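Local structure of putative hydrolase (Agrobacterium vitis, 3LLC) at residues K54-D59 and A69-Y74; A146-S151 and N196-G201. The protein probably hydrolyses thioesters and esters, as an alpha/beta hydrolase related to the acyl-protein thioesterase ABHD10. One frame throughout, in Å; residues are numbered along the deposited sequence.

Overall arrangement
Both contacts belong to one alpha/beta hydrolase chain but lie on opposite sides of its centre, their own centres 24 Å apart and their nearest atoms about 9 Å apart, without touching. Interaction 1 comes first along the chain and closes before interaction 2 opens. It packs helix 53-65 on strand 68-72 of the eight-stranded mixed sheet. Interaction 2 joins the turn leading into helix 149-154, and its first residues, to the loop between helix 187-195 and strand 209-214. The first contact thus belongs to the central helix-on-sheet framework, whereas the second ties together the two ends of the long excursion between strands 136-143 and 209-214, near a probable Ser114-His247-Asp217 triad.

Interaction 1: K54-D59 and A69-Y74; sequences KALEMD and AIRFDY
Arg71 of strand 68-72 packs its chain against Ala55 of helix 53-65, inside the beta-alpha-beta unit formed with strand 39-43 in the alpha/beta hydrolase sheet. The short helix and strand segments run nearly antiparallel, at 158°, with their axes 9.0 Å apart. The apolar packing gathers on the side turned to the sheet. The methyl of Ala55 lies beside the arginine chain, Ala55 CB to Arg71 CD 3.9 Å. Selenomethionine Met58 sends its chain toward the strand, CG anti to the backbone N (chi1 -172°), then bends at its last torsion to bring CE down on the strand. There Met58 CE sits 3.9 Å from Ile70 O and also touches the methyl of Ala69. Ile262 of helix 252-266 also touches Met58, adding a further apolar neighbour.

The polar side is looser and is bridged by solvent. Asp59 and Arg71 cross at about a right angle, their carboxylate and guanidinium planes 46° apart, and Asp59 OD1 stays 4.3 Å from Arg71 NH2, beyond a salt bridge. The other carboxylate oxygen, OD2, forms its salt bridge with Arg30, while Arg71 NH1 donates to Met50 O; these bonds hold the two groups from outside the pair. At the outer margin the exposed Leu56 brings CD2 to 3.5 Å from Arg71 NH1. A single water joins the two charges: it lies at the guanidinium edge, in its plane, accepts from Arg71 NE at 2.9 Å, and donates to Asp59 OD1 at 2.8 Å.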
# COMPACT_ATOMS: atom_id res chain seq x y z
N LYS A 54 1.15 12.18 -3.78
CA LYS A 54 2.27 11.42 -3.15
C LYS A 54 2.94 10.47 -4.17
O LYS A 54 4.19 10.39 -4.22
CB LYS A 54 1.83 10.67 -1.91
CG LYS A 54 1.55 11.55 -0.67
CD LYS A 54 1.25 10.69 0.58
CE LYS A 54 0.00 9.81 0.53
NZ LYS A 54 -1.28 10.65 0.53
N ALA A 55 2.13 9.80 -4.98
CA ALA A 55 2.62 8.90 -6.04
C ALA A 55 3.48 9.64 -7.05
O ALA A 55 4.58 9.16 -7.41
CB ALA A 55 1.46 8.16 -6.74
N LEU A 56 3.01 10.81 -7.50
CA LEU A 56 3.75 11.61 -8.46
C LEU A 56 5.09 12.11 -7.89
O LEU A 56 6.09 12.21 -8.63
CB LEU A 56 2.94 12.83 -8.97
CG LEU A 56 1.75 12.56 -9.90
CD1 LEU A 56 0.98 13.90 -10.21
CD2 LEU A 56 2.20 11.88 -11.20
N GLU A 57 5.08 12.44 -6.58
CA GLU A 57 6.29 12.88 -5.89
C GLU A 57 7.33 11.77 -5.79
O GLU A 57 8.54 12.04 -5.98
CB GLU A 57 5.98 13.47 -4.51
CG GLU A 57 5.30 14.87 -4.61
CD GLU A 57 6.20 16.01 -5.02
OE1 GLU A 57 7.45 15.91 -4.99
OE2 GLU A 57 5.65 17.08 -5.34
N MSE A 58 6.87 10.57 -5.50
CA MSE A 58 7.77 9.36 -5.46
C MSE A 58 8.43 9.20 -6.83
O MSE A 58 9.63 9.09 -6.92
CB MSE A 58 7.01 8.08 -5.12
CG MSE A 58 7.93 6.84 -4.89
SE MSE A 58 7.13 5.16 -5.20
CE MSE A 58 7.02 5.34 -7.13
N ASP A 59 7.63 9.19 -7.90
CA ASP A 59 8.16 9.13 -9.26
C ASP A 59 9.18 10.25 -9.60
O ASP A 59 10.22 9.98 -10.22
CB ASP A 59 7.03 9.15 -10.28
CG ASP A 59 7.55 9.18 -11.73
OD1 ASP A 59 7.96 8.11 -12.24
OD2 ASP A 59 7.57 10.26 -12.34
N ALA A 69 11.07 3.55 -11.06
CA ALA A 69 9.77 3.81 -10.41
C ALA A 69 8.65 3.01 -11.07
O ALA A 69 8.56 2.97 -12.31
CB ALA A 69 9.46 5.30 -10.45
N ILE A 70 7.82 2.34 -10.25
CA ILE A 70 6.63 1.62 -10.72
C ILE A 70 5.39 2.15 -9.98
O ILE A 70 5.38 2.21 -8.76
CB ILE A 70 6.72 0.10 -10.51
CG1 ILE A 70 7.84 -0.51 -11.35
CG2 ILE A 70 5.38 -0.60 -10.84
CD1 ILE A 70 8.20 -1.94 -11.00
N ARG A 71 4.36 2.53 -10.74
CA ARG A 71 3.02 2.77 -10.17
C ARG A 71 2.02 1.92 -10.93
O ARG A 71 2.25 1.63 -12.12
CB ARG A 71 2.62 4.23 -10.32
CG ARG A 71 3.49 5.21 -9.52
CD ARG A 71 3.21 6.68 -9.91
NE ARG A 71 3.74 7.05 -11.20
CZ ARG A 71 3.17 7.87 -12.07
NH1 ARG A 71 1.97 8.41 -11.85
NH2 ARG A 71 3.78 8.13 -13.21
N PHE A 72 0.94 1.51 -10.26
CA PHE A 72 -0.16 0.78 -10.90
C PHE A 72 -1.49 1.07 -10.18
O PHE A 72 -1.48 1.53 -9.03
CB PHE A 72 0.12 -0.72 -10.91
CG PHE A 72 0.09 -1.34 -9.55
CD1 PHE A 72 1.18 -1.23 -8.69
CD2 PHE A 72 -1.05 -2.01 -9.09
CE1 PHE A 72 1.14 -1.75 -7.42
CE2 PHE A 72 -1.09 -2.55 -7.80
CZ PHE A 72 0.02 -2.41 -6.97
N ASP A 73 -2.60 0.86 -10.88
CA ASP A 73 -3.95 1.01 -10.30
C ASP A 73 -4.49 -0.35 -9.88
O ASP A 73 -4.51 -1.30 -10.68
CB ASP A 73 -4.91 1.68 -11.28
CG ASP A 73 -4.78 3.24 -11.32
OD1 ASP A 73 -4.52 3.84 -10.24
OD2 ASP A 73 -4.98 3.82 -12.42
N TYR A 74 -4.93 -0.45 -8.64
CA TYR A 74 -5.65 -1.66 -8.18
C TYR A 74 -6.89 -1.93 -9.04
O TYR A 74 -7.44 -1.01 -9.65
CB TYR A 74 -6.11 -1.50 -6.74
CG TYR A 74 -5.04 -1.25 -5.69
CD1 TYR A 74 -4.07 -2.22 -5.40
CD2 TYR A 74 -5.05 -0.11 -4.90
CE1 TYR A 74 -3.12 -2.00 -4.40
CE2 TYR A 74 -4.10 0.10 -3.89
CZ TYR A 74 -3.14 -0.86 -3.65
OH TYR A 74 -2.20 -0.64 -2.67
O HOH W 1 6.18 5.93 -12.29

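Interaction 2: A146-S151 and N196-G201; sequences APDFTS and NRVMAG. With EDO (1,2-ethanediol), chain C; EDO (1,2-ethanediol), chain D.
Asp148 reaches across to the 196-201 loop and grips the consecutive amides of Val198 and Met199. Asp148 CB comes within 4.2 Å of Met199 CE, and CG, anti to its own carbonyl carbon (chi1 -53°), lies against Arg197 CG. Beyond it the carboxylate divides its work. Asp148 OD1 accepts from Val198 N at 2.8 Å in a nearly straight bond (168°), met on the syn side and somewhat out of plane. Asp148 OD2 takes Met199 N at 2.8 Å through its syn lone pair and also receives a water that links it to Arg197 NE. The guanidinium stands almost perpendicular to the carboxylate; Ser151 OG lies over one of its faces, and its NH2 forms a salt bridge with Asp152. Next to the carboxylate, Pro147 CB packs on Val198 CG2 at 3.8 Å, while its CG meets the bent end of selenomethionine Met199. Val198 O accepts from an ethanediol, probably from the crystallisation liquor. Pro147 and Asp148 are the central residues of a type II beta turn, Ala146 to Phe149, from which the Asp148 carboxylate binds successive backbone N-H groups; Pro147 lies near, without touching, the probable Ser-His-Asp triad of this alpha/beta hydrolase.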
# COMPACT_ATOMS: atom_id res chain seq x y z
N ALA A 146 -2.04 1.07 7.36
CA ALA A 146 -3.29 0.56 7.91
C ALA A 146 -3.36 -0.97 7.91
O ALA A 146 -4.36 -1.57 7.47
CB ALA A 146 -4.52 1.18 7.12
N PRO A 147 -2.33 -1.63 8.48
CA PRO A 147 -2.43 -3.10 8.61
C PRO A 147 -3.65 -3.52 9.42
O PRO A 147 -3.98 -2.87 10.41
CB PRO A 147 -1.13 -3.49 9.36
CG PRO A 147 -0.75 -2.23 10.13
CD PRO A 147 -1.14 -1.10 9.15
N ASP A 148 -4.29 -4.63 9.02
CA ASP A 148 -5.38 -5.25 9.76
C ASP A 148 -6.51 -4.25 10.05
O ASP A 148 -7.18 -4.37 11.07
CB ASP A 148 -4.87 -5.85 11.08
CG ASP A 148 -3.67 -6.81 10.87
OD1 ASP A 148 -3.43 -7.18 9.68
OD2 ASP A 148 -3.02 -7.18 11.89
N PHE A 149 -6.74 -3.31 9.13
CA PHE A 149 -7.76 -2.28 9.41
C PHE A 149 -9.16 -2.87 9.57
O PHE A 149 -9.98 -2.33 10.35
CB PHE A 149 -7.68 -1.08 8.42
CG PHE A 149 -8.26 -1.32 7.04
CD1 PHE A 149 -9.62 -1.37 6.82
CD2 PHE A 149 -7.41 -1.38 5.92
CE1 PHE A 149 -10.12 -1.55 5.53
CE2 PHE A 149 -7.93 -1.56 4.64
CZ PHE A 149 -9.25 -1.63 4.45
N THR A 150 -9.47 -3.95 8.85
CA THR A 150 -10.82 -4.53 8.92
C THR A 150 -11.12 -5.07 10.32
O THR A 150 -12.17 -4.79 10.88
CB THR A 150 -11.05 -5.63 7.84
OG1 THR A 150 -10.09 -6.68 8.02
CG2 THR A 150 -10.92 -5.04 6.43
N SER A 151 -10.18 -5.80 10.93
CA SER A 151 -10.41 -6.39 12.22
C SER A 151 -10.12 -5.41 13.38
O SER A 151 -10.76 -5.50 14.46
CB SER A 151 -9.56 -7.68 12.42
OG SER A 151 -8.18 -7.42 12.28
N ASN A 196 -5.66 -12.14 5.80
CA ASN A 196 -4.42 -11.38 5.63
C ASN A 196 -3.89 -10.66 6.89
O ASN A 196 -3.04 -9.74 6.82
CB ASN A 196 -4.63 -10.36 4.50
CG ASN A 196 -4.73 -11.02 3.14
OD1 ASN A 196 -3.70 -11.34 2.54
ND2 ASN A 196 -5.98 -11.23 2.63
N ARG A 197 -4.38 -11.07 8.07
CA ARG A 197 -4.03 -10.38 9.30
C ARG A 197 -2.52 -10.58 9.55
O ARG A 197 -2.04 -11.73 9.57
CB ARG A 197 -4.85 -10.92 10.47
CG ARG A 197 -4.82 -10.05 11.74
CD ARG A 197 -5.76 -10.62 12.81
NE ARG A 197 -6.05 -9.60 13.83
CZ ARG A 197 -7.02 -9.69 14.73
NH1 ARG A 197 -7.80 -10.76 14.81
NH2 ARG A 197 -7.21 -8.67 15.58
N VAL A 198 -1.80 -9.49 9.72
CA VAL A 198 -0.32 -9.52 9.91
C VAL A 198 0.17 -9.30 11.34
O VAL A 198 1.30 -9.74 11.68
CB VAL A 198 0.43 -8.59 8.91
CG1 VAL A 198 0.18 -9.02 7.47
CG2 VAL A 198 0.09 -7.08 9.09
N MSE A 199 -0.63 -8.64 12.20
CA MSE A 199 -0.21 -8.32 13.57
C MSE A 199 -0.71 -9.29 14.66
O MSE A 199 -0.66 -8.96 15.84
CB MSE A 199 -0.54 -6.85 13.93
CG MSE A 199 0.15 -5.84 13.00
SE MSE A 199 -0.05 -3.97 13.63
CE MSE A 199 -2.00 -3.92 13.43
N ALA A 200 -1.18 -10.48 14.28
CA ALA A 200 -1.49 -11.50 15.28
C ALA A 200 -0.18 -12.18 15.78
O ALA A 200 -0.18 -12.87 16.78
CB ALA A 200 -2.51 -12.57 14.78
N GLY A 201 0.93 -11.96 15.06
CA GLY A 201 2.27 -12.37 15.55
C GLY A 201 3.35 -11.41 15.09
O GLY A 201 3.05 -10.31 14.70
C1 EDO C . 2.85 -13.62 11.61
O1 EDO C . 1.70 -13.46 12.43
C2 EDO C . 3.30 -12.24 11.20
O2 EDO C . 2.39 -11.77 10.24
C1 EDO D . -1.46 -13.87 6.75
O1 EDO D . -1.49 -14.77 5.62
C2 EDO D . -0.13 -13.14 6.83
O2 EDO D . 0.51 -13.36 8.09
O HOH W 2 -4.25 -7.30 14.26